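Local coordinates for protein predicted DNA-binding transcriptional regulator (Aliivibrio fischeri ES114, PDB 7DWO) that probably binds cis-regulatory DNA as a tetrameric LysR-family transcription factor and so controls transcription of its target genes, at residues L147-D152 against L264-Y269; Q96-H101 against E127-D132; Y120-S125 against H278-K283; K6-F11 against R39-T44. The protein carries 1 engineered substitution. One frame throughout, in Å; residues are numbered along the deposited sequence.

Along the chain contact 4 closes first, inside the N-terminal winged helix-turn-helix domain, where helices 5-17 and 31-45 cross. The other three lie in the C-terminal regulatory domain, beyond the long helix 61-90, and the centre of contact 4 is about 39 Å from that of contact 2. Contacts 1, 2 and 3 share one mixed sheet. Strand 94-99 has strand 123-128 on one edge and strand 145-149 on the other, so contacts 1 and 2 touch through L147, A98 and A100, while contacts 2 and 3 both use strand 123-128. Contact 1 is nested within the loop closed by contact 3. DNA-binding and regulatory parts are therefore built as separate modules.

Contact 1 (L147-D152 against L264-Y269); sequences LAFDDD and LPIEYY
A148 and Y269 form the hydrogen-bonded pair that joins the end of strand 145-149 to the antiparallel strand 264-272. A148 N donates to Y269 O at 3.0 Å, and Y269 N returns a bond to A148 O at 2.9 Å. One residue on, F149 and Y268 make the non-hydrogen-bonded pair, where F149 CA points a C-H at E267 O.

Apolar contact gathers on the face that carries F149 and Y268. With CG placed opposite its own carbonyl carbon (chi1 -73°), F149 brings CD1 to 3.8 Å from Y268 CB and CE1 to 4.1 Å from I266 CD1, while E267 O lies at the edge of its ring, in plane. Y201 stacks on the same phenyl ring, and L103 of helix 101-113 also touches it.

The polar group lies beyond, where D150, E267 and Y269 run side by side. D150 CG is anti to the backbone N (chi1 -169°), which sets the carboxylate along the Y269 ring, D150 OD1 being 3.8 Å from Y269 CE2. Y269 OH donates to E267 OE1 at 3.0 Å, from above the carboxylate plane. D150 OD2 and E267 OE1 stand 3.9 Å apart. Two like charges this close would be expected to repel; the salt bridge from R155 to D150 OD1 and the phenol on E267 probably offset the cost at what is probably the hinge between two lobes, as in other LysR regulatory domains.

Contact 2 (Q96-H101 against E127-D132); sequences QVAAAH and EAIDVD
I129 lies against the backbone of A98, A99 and A100, and this is where the contact is tightly packed. Its CG1 is turned opposite its own carbonyl carbon (chi1 -74°) and the chain then runs on extended, so that I129 CG1 reaches 4.1 Å from A98 CB and I129 CD1 lies against the A99-A100 peptide, 4.4 Å from A100 CB. Beyond them the same side chain touches L146 and A148 of strand 145-149.

Backbone bonds hold the neighbouring residues. E127 N donates to V97 O at 2.9 Å, and A99 N to E127 O at the same length, the two-sided grip of a parallel pairing. E127 O also receives the C-H of A98 CA, at 3.2 Å. The two strands belong to a beta-alpha-beta unit, strand 94-99, helix 101-113 and strand 123-128, in the periplasmic-binding-protein-like fold of LysR regulatory domains; A100 is the N-cap residue of that helix. At A99 and A128, the last pair of the ladder, the bonding weakens: I129 N meets A99 O in a weak bond of 3.1 Å, bent to 128°.

The looser side is that of A128 and E127. A128 is exposed, its CB pointing away from strand 94-99, and the E127 side chain leaves that strand as well, its OE1 bonding S222 of the second subunit. On that interface too, H101 stacks on H101 of the second subunit and its NE2 bonds D225 of that subunit.

Contact 3 (Y120-S125 against H278-K283); sequences YKPILS and HPAGEK
K283 N donates to P279 O at 2.9 Å in the first turn of helix 279-289, and this turn brings P279, A280 and K283 onto one side, against the loop that leads into strand 123-128. The helix packs here near one end of the sheet of the regulatory domain, whose fold resembles that of periplasmic binding proteins.

Most of the contact is apolar. P122 CB lies 3.9 Å from A280 CB, and P122 CG is 3.6 Å from A280 O; V95 of strand 94-99 touches both residues, and V284, next along the helix, also reaches P122. Y120 leans over the helix start, Y120 CD1 being 4.1 Å from P279 CB, ring and proline crossing obliquely at an exposed margin.

K283 packs along the loop from Y120 to P122. Its CG is anti to the backbone N (chi1 -154°), and the chain runs out straight at about a right angle to P122; CD makes the closest approach, with K283 NZ further along the loop, 4.1 Å from Y120 O. K121 sets off away from the helix, and its NZ forms a salt bridge with E117. Beyond P122, L124 and S125 join a parallel ladder with a strand of the second subunit. K283 CD lies 4.1 Å from P122 CD and 3.8 Å from Y120 O.

Contact 4 (K6-F11 against R39-T44); sequences KWLEDF and RLLEDT
In the winged helix-turn-helix domain, W7 of helix 5-17 lies against L40, L41 and T44 of helix 31-45. The short helical segments cross at -112° with their axes 9.6 Å apart. L40 CB sits over one face of the indole, 4.2 Å from the centroid of the W7 six-membered ring and 18° off its normal, a CH-pi contact; L41 N lies above the same face, also displaced toward the rim. W7 and L41 pass one another head to tail, W7 CB lying 3.6 Å from L41 CB.

As in other LysR-type regulators, helix 31-45 corresponds to the recognition helix, and helix 5-17 packs behind it. L41 CG is anti to the backbone N (chi1 -179°), which sends the branch between the helices: L41 CD2 comes 3.8 Å from F11 CB, and L41 CD1 approaches L8 CD2 at 4.3 Å. From L8 the packing continues to A70 and L73 of the long helix 61-90.

T44 crosses the indole at about a right angle near CZ3. T44 OG1 donates to L40 O at 2.7 Å from above the carbonyl plane, while T44 N reaches the same oxygen from the opposite face.

Contact 1 (L147-D152 against L264-Y269)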
loop_
_atom_site.group_PDB
_atom_site.type_symbol
_atom_site.label_atom_id
_atom_site.label_comp_id
_atom_site.label_asym_id
_atom_site.label_seq_id
_atom_site.Cartn_x
_atom_site.Cartn_y
_atom_site.Cartn_z
ATOM N N LEU A 147 23.098 12.428 -9.415
ATOM C CA LEU A 147 24.348 12.597 -8.675
ATOM C C LEU A 147 24.134 12.055 -7.269
ATOM O O LEU A 147 23.538 12.722 -6.421
ATOM C CB LEU A 147 24.771 14.060 -8.643
ATOM C CG LEU A 147 25.114 14.684 -9.992
ATOM C CD1 LEU A 147 25.733 16.061 -9.798
ATOM C CD2 LEU A 147 26.047 13.765 -10.757
ATOM N N ALA A 148 24.621 10.843 -7.010
ATOM C CA ALA A 148 24.315 10.188 -5.745
ATOM C C ALA A 148 25.572 9.523 -5.208
ATOM O O ALA A 148 26.648 9.615 -5.801
ATOM C CB ALA A 148 23.171 9.180 -5.907
ATOM N N PHE A 149 25.434 8.865 -4.061
ATOM C CA PHE A 149 26.538 8.138 -3.455
ATOM C C PHE A 149 26.551 6.702 -3.979
ATOM O O PHE A 149 25.815 6.345 -4.902
ATOM C CB PHE A 149 26.435 8.181 -1.932
ATOM C CG PHE A 149 26.766 9.519 -1.339
ATOM C CD1 PHE A 149 28.061 10.011 -1.386
ATOM C CD2 PHE A 149 25.789 10.281 -0.721
ATOM C CE1 PHE A 149 28.372 11.242 -0.838
ATOM C CE2 PHE A 149 26.093 11.511 -0.171
ATOM C CZ PHE A 149 27.386 11.992 -0.229
ATOM N N ASP A 150 27.396 5.863 -3.386
ATOM C CA ASP A 150 27.479 4.467 -3.791
ATOM C C ASP A 150 26.179 3.748 -3.454
ATOM O O ASP A 150 25.697 3.808 -2.318
ATOM C CB ASP A 150 28.661 3.787 -3.100
ATOM C CG ASP A 150 28.962 2.416 -3.672
ATOM O OD1 ASP A 150 28.337 2.037 -4.684
ATOM O OD2 ASP A 150 29.829 1.716 -3.107
ATOM N N ASP A 151 25.610 3.070 -4.447
ATOM C CA ASP A 151 24.345 2.365 -4.291
ATOM C C ASP A 151 24.419 1.062 -5.071
ATOM O O ASP A 151 24.777 1.068 -6.251
ATOM C CB ASP A 151 23.173 3.222 -4.782
ATOM C CG ASP A 151 21.829 2.588 -4.497
ATOM O OD1 ASP A 151 21.349 2.701 -3.350
ATOM O OD2 ASP A 151 21.254 1.975 -5.420
ATOM N N ASP A 152 24.078 -0.048 -4.411
ATOM C CA ASP A 152 24.224 -1.358 -5.039
ATOM C C ASP A 152 23.262 -1.549 -6.206
ATOM O O ASP A 152 23.567 -2.303 -7.137
ATOM C CB ASP A 152 24.025 -2.465 -4.005
ATOM C CG ASP A 152 25.169 -2.549 -3.015
ATOM O OD1 ASP A 152 26.283 -2.091 -3.348
ATOM O OD2 ASP A 152 24.954 -3.080 -1.905
ATOM N N LEU A 264 36.418 7.645 7.036
ATOM C CA LEU A 264 35.573 6.612 6.450
ATOM C C LEU A 264 35.476 6.790 4.944
ATOM O O LEU A 264 34.977 7.825 4.483
ATOM C CB LEU A 264 34.187 6.646 7.086
ATOM C CG LEU A 264 34.227 6.566 8.613
ATOM C CD1 LEU A 264 32.840 6.716 9.203
ATOM C CD2 LEU A 264 34.868 5.262 9.062
ATOM N N PRO A 265 35.918 5.824 4.140
ATOM C CA PRO A 265 35.905 6.011 2.682
ATOM C C PRO A 265 34.486 5.996 2.126
ATOM O O PRO A 265 33.695 5.099 2.427
ATOM C CB PRO A 265 36.725 4.824 2.165
ATOM C CG PRO A 265 36.567 3.780 3.224
ATOM C CD PRO A 265 36.503 4.529 4.528
ATOM N N ILE A 266 34.170 7.001 1.307
ATOM C CA ILE A 266 32.901 7.061 0.594
ATOM C C ILE A 266 33.184 7.344 -0.873
ATOM O O ILE A 266 34.223 7.899 -1.239
ATOM C CB ILE A 266 31.936 8.124 1.165
ATOM C CG1 ILE A 266 32.559 9.518 1.075
ATOM C CG2 ILE A 266 31.547 7.783 2.592
ATOM C CD1 ILE A 266 31.642 10.625 1.542
ATOM N N GLU A 267 32.241 6.940 -1.718
ATOM C CA GLU A 267 32.336 7.150 -3.153
ATOM C C GLU A 267 31.025 7.729 -3.662
ATOM O O GLU A 267 29.947 7.385 -3.170
ATOM C CB GLU A 267 32.643 5.843 -3.891
ATOM C CG GLU A 267 33.924 5.161 -3.452
ATOM C CD GLU A 267 34.075 3.784 -4.059
ATOM O OE1 GLU A 267 33.067 3.242 -4.561
ATOM O OE2 GLU A 267 35.201 3.246 -4.039
ATOM N N TYR A 268 31.123 8.617 -4.648
ATOM C CA TYR A 268 29.928 9.152 -5.279
ATOM C C TYR A 268 30.036 9.076 -6.796
ATOM O O TYR A 268 31.114 9.251 -7.383
ATOM C CB TYR A 268 29.608 10.591 -4.823
ATOM C CG TYR A 268 30.712 11.614 -4.937
ATOM C CD1 TYR A 268 30.842 12.405 -6.072
ATOM C CD2 TYR A 268 31.595 11.829 -3.886
ATOM C CE1 TYR A 268 31.838 13.359 -6.169
ATOM C CE2 TYR A 268 32.594 12.778 -3.975
ATOM C CZ TYR A 268 32.708 13.543 -5.116
ATOM O OH TYR A 268 33.703 14.488 -5.209
ATOM N N TYR A 269 28.872 8.825 -7.402
ATOM C CA TYR A 269 28.702 8.462 -8.798
ATOM C C TYR A 269 27.690 9.381 -9.469
ATOM O O TYR A 269 26.905 10.083 -8.814
ATOM C CB TYR A 269 28.185 7.016 -8.956
ATOM C CG TYR A 269 29.090 5.915 -8.452
ATOM C CD1 TYR A 269 29.711 5.048 -9.340
ATOM C CD2 TYR A 269 29.301 5.722 -7.094
ATOM C CE1 TYR A 269 30.534 4.034 -8.893
ATOM C CE2 TYR A 269 30.121 4.710 -6.637
ATOM C CZ TYR A 269 30.735 3.869 -7.540
ATOM O OH TYR A 269 31.553 2.859 -7.089
#

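Contact 2 (Q96-H101 against E127-D132)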
loop_
_atom_site.group_PDB
_atom_site.type_symbol
_atom_site.label_atom_id
_atom_site.label_comp_id
_atom_site.label_asym_id
_atom_site.label_seq_id
_atom_site.Cartn_x
_atom_site.Cartn_y
_atom_site.Cartn_z
ATOM N N GLN A 96 17.846 17.730 -16.509
ATOM C CA GLN A 96 17.274 17.554 -15.182
ATOM C C GLN A 96 18.169 16.621 -14.378
ATOM O O GLN A 96 18.400 15.474 -14.779
ATOM C CB GLN A 96 15.853 17.003 -15.279
ATOM C CG GLN A 96 14.911 17.905 -16.056
ATOM C CD GLN A 96 13.532 17.308 -16.218
ATOM O OE1 GLN A 96 12.686 17.420 -15.331
ATOM N NE2 GLN A 96 13.295 16.668 -17.358
ATOM N N VAL A 97 18.675 17.114 -13.250
ATOM C CA VAL A 97 19.625 16.384 -12.422
ATOM C C VAL A 97 19.075 16.305 -11.005
ATOM O O VAL A 97 18.838 17.338 -10.366
ATOM C CB VAL A 97 21.015 17.044 -12.424
ATOM C CG1 VAL A 97 21.963 16.286 -11.510
ATOM C CG2 VAL A 97 21.569 17.116 -13.840
ATOM N N ALA A 98 18.867 15.086 -10.520
ATOM C CA ALA A 98 18.588 14.854 -9.111
ATOM C C ALA A 98 19.902 14.547 -8.408
ATOM O O ALA A 98 20.662 13.680 -8.850
ATOM C CB ALA A 98 17.592 13.709 -8.931
ATOM N N ALA A 99 20.178 15.271 -7.328
ATOM C CA ALA A 99 21.486 15.208 -6.695
ATOM C C ALA A 99 21.350 15.241 -5.183
ATOM O O ALA A 99 20.455 15.897 -4.644
ATOM C CB ALA A 99 22.380 16.367 -7.152
ATOM N N ALA A 100 22.237 14.513 -4.506
ATOM C CA ALA A 100 22.392 14.689 -3.071
ATOM C C ALA A 100 22.840 16.117 -2.791
ATOM O O ALA A 100 23.649 16.684 -3.532
ATOM C CB ALA A 100 23.403 13.687 -2.516
ATOM N N HIS A 101 22.300 16.701 -1.720
ATOM C CA HIS A 101 22.478 18.130 -1.472
ATOM C C HIS A 101 23.955 18.509 -1.429
ATOM O O HIS A 101 24.384 19.466 -2.086
ATOM C CB HIS A 101 21.778 18.517 -0.169
ATOM C CG HIS A 101 21.597 19.991 0.010
ATOM N ND1 HIS A 101 20.393 20.624 -0.209
ATOM C CD2 HIS A 101 22.467 20.957 0.390
ATOM C CE1 HIS A 101 20.528 21.917 0.029
ATOM N NE2 HIS A 101 21.776 22.145 0.393
ATOM N N GLU A 127 17.552 19.224 -8.528
ATOM C CA GLU A 127 16.665 19.047 -7.388
ATOM C C GLU A 127 17.239 17.989 -6.456
ATOM O O GLU A 127 17.964 17.087 -6.885
ATOM C CB GLU A 127 15.248 18.655 -7.828
ATOM C CG GLU A 127 14.578 19.667 -8.753
ATOM C CD GLU A 127 14.460 21.051 -8.132
ATOM O OE1 GLU A 127 14.305 21.144 -6.896
ATOM O OE2 GLU A 127 14.528 22.047 -8.882
ATOM N N ALA A 128 16.906 18.112 -5.173
ATOM C CA ALA A 128 17.373 17.156 -4.178
ATOM C C ALA A 128 16.778 15.775 -4.435
ATOM O O ALA A 128 15.636 15.635 -4.881
ATOM C CB ALA A 128 17.013 17.629 -2.771
ATOM N N ILE A 129 17.570 14.745 -4.138
ATOM C CA ILE A 129 17.178 13.375 -4.445
ATOM C C ILE A 129 16.028 12.945 -3.544
ATOM O O ILE A 129 16.052 13.164 -2.326
ATOM C CB ILE A 129 18.374 12.424 -4.288
ATOM C CG1 ILE A 129 19.352 12.586 -5.445
ATOM C CG2 ILE A 129 17.911 10.980 -4.212
ATOM C CD1 ILE A 129 20.602 11.750 -5.289
ATOM N N ASP A 130 15.011 12.335 -4.148
ATOM C CA ASP A 130 14.031 11.533 -3.418
ATOM C C ASP A 130 14.586 10.112 -3.388
ATOM O O ASP A 130 14.438 9.357 -4.352
ATOM C CB ASP A 130 12.661 11.604 -4.087
ATOM C CG ASP A 130 11.541 11.109 -3.189
ATOM O OD1 ASP A 130 11.810 10.296 -2.280
ATOM O OD2 ASP A 130 10.385 11.534 -3.397
ATOM N N VAL A 131 15.241 9.755 -2.278
ATOM C CA VAL A 131 16.025 8.521 -2.220
ATOM C C VAL A 131 15.139 7.300 -2.437
ATOM O O VAL A 131 15.542 6.333 -3.098
ATOM C CB VAL A 131 16.789 8.442 -0.884
ATOM C CG1 VAL A 131 17.890 9.486 -0.843
ATOM C CG2 VAL A 131 15.838 8.632 0.294
ATOM N N ASP A 132 13.922 7.323 -1.892
ATOM C CA ASP A 132 12.966 6.243 -2.092
ATOM C C ASP A 132 12.362 6.242 -3.489
ATOM O O ASP A 132 11.621 5.312 -3.824
ATOM C CB ASP A 132 11.845 6.335 -1.054
ATOM C CG ASP A 132 12.368 6.389 0.371
ATOM O OD1 ASP A 132 13.457 5.838 0.628
ATOM O OD2 ASP A 132 11.686 6.984 1.234
#

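Contact 3 (Y120-S125 against H278-K283)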
loop_
_atom_site.group_PDB
_atom_site.type_symbol
_atom_site.label_atom_id
_atom_site.label_comp_id
_atom_site.label_asym_id
_atom_site.label_seq_id
_atom_site.Cartn_x
_atom_site.Cartn_y
_atom_site.Cartn_z
ATOM N N TYR A 120 24.205 24.523 -27.764
ATOM C CA TYR A 120 24.111 23.200 -27.163
ATOM C C TYR A 120 24.560 23.210 -25.708
ATOM O O TYR A 120 24.676 22.145 -25.093
ATOM C CB TYR A 120 24.929 22.188 -27.967
ATOM C CG TYR A 120 24.487 22.058 -29.407
ATOM C CD1 TYR A 120 23.526 21.127 -29.779
ATOM C CD2 TYR A 120 25.029 22.872 -30.396
ATOM C CE1 TYR A 120 23.118 21.007 -31.095
ATOM C CE2 TYR A 120 24.627 22.759 -31.714
ATOM C CZ TYR A 120 23.672 21.826 -32.059
ATOM O OH TYR A 120 23.270 21.712 -33.370
ATOM N N LYS A 121 24.816 24.390 -25.151
ATOM C CA LYS A 121 25.225 24.496 -23.757
ATOM C C LYS A 121 24.065 24.108 -22.847
ATOM O O LYS A 121 22.937 24.569 -23.056
ATOM C CB LYS A 121 25.690 25.917 -23.450
ATOM C CG LYS A 121 26.052 26.156 -21.994
ATOM C CD LYS A 121 26.423 27.610 -21.757
ATOM C CE LYS A 121 26.740 27.873 -20.295
ATOM N NZ LYS A 121 27.042 29.310 -20.046
ATOM N N PRO A 122 24.294 23.276 -21.838
ATOM C CA PRO A 122 23.187 22.799 -21.007
ATOM C C PRO A 122 22.709 23.841 -20.008
ATOM O O PRO A 122 23.466 24.694 -19.540
ATOM C CB PRO A 122 23.789 21.588 -20.281
ATOM C CG PRO A 122 25.077 21.277 -21.012
ATOM C CD PRO A 122 25.554 22.588 -21.523
ATOM N N ILE A 123 21.421 23.754 -19.690
ATOM C CA ILE A 123 20.802 24.518 -18.613
ATOM C C ILE A 123 20.413 23.517 -17.534
ATOM O O ILE A 123 19.524 22.682 -17.740
ATOM C CB ILE A 123 19.586 25.319 -19.100
ATOM C CG1 ILE A 123 20.027 26.465 -20.013
ATOM C CG2 ILE A 123 18.784 25.852 -17.921
ATOM C CD1 ILE A 123 18.897 27.385 -20.429
ATOM N N LEU A 124 21.086 23.578 -16.389
ATOM C CA LEU A 124 20.875 22.589 -15.342
ATOM C C LEU A 124 19.611 22.903 -14.554
ATOM O O LEU A 124 19.370 24.055 -14.178
ATOM C CB LEU A 124 22.080 22.538 -14.402
ATOM C CG LEU A 124 23.419 22.131 -15.023
ATOM C CD1 LEU A 124 24.519 22.120 -13.969
ATOM C CD2 LEU A 124 23.304 20.775 -15.694
ATOM N N SER A 125 18.801 21.875 -14.313
ATOM C CA SER A 125 17.649 21.945 -13.419
ATOM C C SER A 125 17.894 20.907 -12.330
ATOM O O SER A 125 17.657 19.715 -12.540
ATOM C CB SER A 125 16.345 21.685 -14.165
ATOM O OG SER A 125 15.263 21.551 -13.262
ATOM N N HIS A 278 19.617 13.681 -24.989
ATOM C CA HIS A 278 19.771 14.822 -25.873
ATOM C C HIS A 278 21.191 15.375 -25.752
ATOM O O HIS A 278 21.882 15.111 -24.764
ATOM C CB HIS A 278 18.729 15.894 -25.539
ATOM C CG HIS A 278 18.810 16.406 -24.135
ATOM N ND1 HIS A 278 18.502 15.630 -23.039
ATOM C CD2 HIS A 278 19.151 17.624 -23.650
ATOM C CE1 HIS A 278 18.658 16.344 -21.938
ATOM N NE2 HIS A 278 19.051 17.557 -22.281
ATOM N N PRO A 279 21.659 16.126 -26.759
ATOM C CA PRO A 279 23.065 16.575 -26.748
ATOM C C PRO A 279 23.500 17.271 -25.467
ATOM O O PRO A 279 24.618 17.034 -24.995
ATOM C CB PRO A 279 23.129 17.516 -27.957
ATOM C CG PRO A 279 22.110 16.972 -28.891
ATOM C CD PRO A 279 20.984 16.478 -28.023
ATOM N N ALA A 280 22.649 18.120 -24.886
ATOM C CA ALA A 280 23.014 18.776 -23.635
ATOM C C ALA A 280 23.150 17.766 -22.501
ATOM O O ALA A 280 24.036 17.897 -21.645
ATOM C CB ALA A 280 21.985 19.848 -23.283
ATOM N N GLY A 281 22.285 16.751 -22.481
ATOM C CA GLY A 281 22.403 15.713 -21.470
ATOM C C GLY A 281 23.695 14.927 -21.594
ATOM O O GLY A 281 24.364 14.650 -20.594
ATOM N N GLU A 282 24.066 14.562 -22.824
ATOM C CA GLU A 282 25.332 13.867 -23.034
ATOM C C GLU A 282 26.519 14.758 -22.695
ATOM O O GLU A 282 27.543 14.263 -22.213
ATOM C CB GLU A 282 25.431 13.374 -24.478
ATOM C CG GLU A 282 24.293 12.452 -24.906
ATOM C CD GLU A 282 24.322 11.103 -24.206
ATOM O OE1 GLU A 282 25.355 10.765 -23.592
ATOM O OE2 GLU A 282 23.308 10.378 -24.274
ATOM N N LYS A 283 26.397 16.066 -22.924
ATOM C CA LYS A 283 27.460 16.992 -22.545
ATOM C C LYS A 283 27.630 17.031 -21.029
ATOM O O LYS A 283 28.756 16.980 -20.516
ATOM C CB LYS A 283 27.147 18.382 -23.097
ATOM C CG LYS A 283 28.356 19.269 -23.326
ATOM C CD LYS A 283 27.956 20.506 -24.118
ATOM C CE LYS A 283 29.153 21.385 -24.439
ATOM N NZ LYS A 283 28.756 22.575 -25.243
#

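Contact 4 (K6-F11 against R39-T44)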
loop_
_atom_site.group_PDB
_atom_site.type_symbol
_atom_site.label_atom_id
_atom_site.label_comp_id
_atom_site.label_asym_id
_atom_site.label_seq_id
_atom_site.Cartn_x
_atom_site.Cartn_y
_atom_site.Cartn_z
ATOM N N LYS A 6 -13.096 18.590 -19.137
ATOM C CA LYS A 6 -14.287 19.423 -19.005
ATOM C C LYS A 6 -15.377 18.681 -18.250
ATOM O O LYS A 6 -15.909 19.171 -17.246
ATOM C CB LYS A 6 -14.803 19.830 -20.387
ATOM C CG LYS A 6 -14.162 21.053 -21.004
ATOM C CD LYS A 6 -14.703 21.264 -22.413
ATOM C CE LYS A 6 -14.023 22.426 -23.118
ATOM N NZ LYS A 6 -14.511 22.577 -24.520
ATOM N N TRP A 7 -15.717 17.482 -18.732
ATOM C CA TRP A 7 -16.765 16.682 -18.110
ATOM C C TRP A 7 -16.398 16.294 -16.688
ATOM O O TRP A 7 -17.280 16.181 -15.831
ATOM C CB TRP A 7 -17.027 15.432 -18.951
ATOM C CG TRP A 7 -17.239 15.706 -20.415
ATOM C CD1 TRP A 7 -17.612 16.890 -20.987
ATOM C CD2 TRP A 7 -17.080 14.775 -21.493
ATOM N NE1 TRP A 7 -17.696 16.752 -22.351
ATOM C CE2 TRP A 7 -17.375 15.463 -22.686
ATOM C CE3 TRP A 7 -16.718 13.426 -21.563
ATOM C CZ2 TRP A 7 -17.321 14.848 -23.934
ATOM C CZ3 TRP A 7 -16.664 12.818 -22.805
ATOM C CH2 TRP A 7 -16.964 13.528 -23.973
ATOM N N LEU A 8 -15.108 16.092 -16.415
ATOM C CA LEU A 8 -14.682 15.744 -15.064
ATOM C C LEU A 8 -14.930 16.897 -14.100
ATOM O O LEU A 8 -15.465 16.699 -13.001
ATOM C CB LEU A 8 -13.206 15.345 -15.071
ATOM C CG LEU A 8 -12.850 14.186 -16.006
ATOM C CD1 LEU A 8 -11.356 13.905 -15.981
ATOM C CD2 LEU A 8 -13.639 12.936 -15.640
ATOM N N GLU A 9 -14.547 18.113 -14.497
ATOM C CA GLU A 9 -14.838 19.285 -13.677
ATOM C C GLU A 9 -16.340 19.477 -13.507
ATOM O O GLU A 9 -16.812 19.824 -12.416
ATOM C CB GLU A 9 -14.204 20.529 -14.297
ATOM C CG GLU A 9 -12.703 20.642 -14.088
ATOM C CD GLU A 9 -12.343 21.117 -12.693
ATOM O OE1 GLU A 9 -13.260 21.495 -11.934
ATOM O OE2 GLU A 9 -11.142 21.116 -12.356
ATOM N N ASP A 10 -17.106 19.254 -14.580
ATOM C CA ASP A 10 -18.561 19.339 -14.492
ATOM C C ASP A 10 -19.100 18.377 -13.443
ATOM O O ASP A 10 -19.917 18.756 -12.595
ATOM C CB ASP A 10 -19.190 19.038 -15.852
ATOM C CG ASP A 10 -18.755 20.008 -16.927
ATOM O OD1 ASP A 10 -18.500 21.187 -16.606
ATOM O OD2 ASP A 10 -18.667 19.583 -18.098
ATOM N N PHE A 11 -18.653 17.121 -13.493
ATOM C CA PHE A 11 -19.151 16.109 -12.571
ATOM C C PHE A 11 -18.747 16.421 -11.138
ATOM O O PHE A 11 -19.532 16.210 -10.207
ATOM C CB PHE A 11 -18.644 14.729 -12.991
ATOM C CG PHE A 11 -19.053 13.625 -12.063
ATOM C CD1 PHE A 11 -20.391 13.361 -11.832
ATOM C CD2 PHE A 11 -18.102 12.844 -11.431
ATOM C CE1 PHE A 11 -20.773 12.345 -10.981
ATOM C CE2 PHE A 11 -18.477 11.824 -10.580
ATOM C CZ PHE A 11 -19.815 11.576 -10.355
ATOM N N ARG A 39 -24.316 14.094 -19.453
ATOM C CA ARG A 39 -24.770 12.888 -20.136
ATOM C C ARG A 39 -23.717 12.356 -21.100
ATOM O O ARG A 39 -23.610 11.140 -21.283
ATOM C CB ARG A 39 -26.083 13.156 -20.873
ATOM C CG ARG A 39 -27.258 13.432 -19.949
ATOM C CD ARG A 39 -28.583 13.279 -20.680
ATOM N NE ARG A 39 -29.728 13.538 -19.809
ATOM C CZ ARG A 39 -30.260 12.641 -18.983
ATOM N NH1 ARG A 39 -31.304 12.966 -18.233
ATOM N NH2 ARG A 39 -29.746 11.420 -18.904
ATOM N N LEU A 40 -22.929 13.240 -21.716
ATOM C CA LEU A 40 -21.840 12.786 -22.573
ATOM C C LEU A 40 -20.795 12.026 -21.772
ATOM O O LEU A 40 -20.316 10.972 -22.205
ATOM C CB LEU A 40 -21.202 13.974 -23.292
ATOM C CG LEU A 40 -21.861 14.433 -24.591
ATOM C CD1 LEU A 40 -21.175 15.680 -25.124
ATOM C CD2 LEU A 40 -21.824 13.318 -25.622
ATOM N N LEU A 41 -20.419 12.551 -20.603
ATOM C CA LEU A 41 -19.502 11.820 -19.735
ATOM C C LEU A 41 -20.084 10.467 -19.341
ATOM O O LEU A 41 -19.378 9.451 -19.348
ATOM C CB LEU A 41 -19.180 12.642 -18.489
ATOM C CG LEU A 41 -18.204 11.998 -17.503
ATOM C CD1 LEU A 41 -16.866 11.725 -18.173
ATOM C CD2 LEU A 41 -18.023 12.873 -16.273
ATOM N N GLU A 42 -21.375 10.437 -19.001
ATOM C CA GLU A 42 -22.012 9.183 -18.608
ATOM C C GLU A 42 -21.995 8.165 -19.743
ATOM O O GLU A 42 -21.726 6.979 -19.521
ATOM C CB GLU A 42 -23.444 9.449 -18.148
ATOM C CG GLU A 42 -23.539 10.131 -16.798
ATOM C CD GLU A 42 -24.960 10.505 -16.435
ATOM O OE1 GLU A 42 -25.634 11.159 -17.259
ATOM O OE2 GLU A 42 -25.406 10.140 -15.327
ATOM N N ASP A 43 -22.286 8.609 -20.966
ATOM C CA ASP A 43 -22.291 7.693 -22.100
ATOM C C ASP A 43 -20.880 7.221 -22.429
ATOM O O ASP A 43 -20.672 6.047 -22.754
ATOM C CB ASP A 43 -22.947 8.365 -23.307
ATOM C CG ASP A 43 -24.389 8.769 -23.037
ATOM O OD1 ASP A 43 -25.087 8.028 -22.312
ATOM O OD2 ASP A 43 -24.820 9.826 -23.542
ATOM N N THR A 44 -19.896 8.118 -22.329
ATOM C CA THR A 44 -18.504 7.753 -22.566
ATOM C C THR A 44 -18.043 6.683 -21.583
ATOM O O THR A 44 -17.592 5.605 -21.980
ATOM C CB THR A 44 -17.618 8.997 -22.449
ATOM O OG1 THR A 44 -18.100 10.018 -23.331
ATOM C CG2 THR A 44 -16.171 8.664 -22.791
#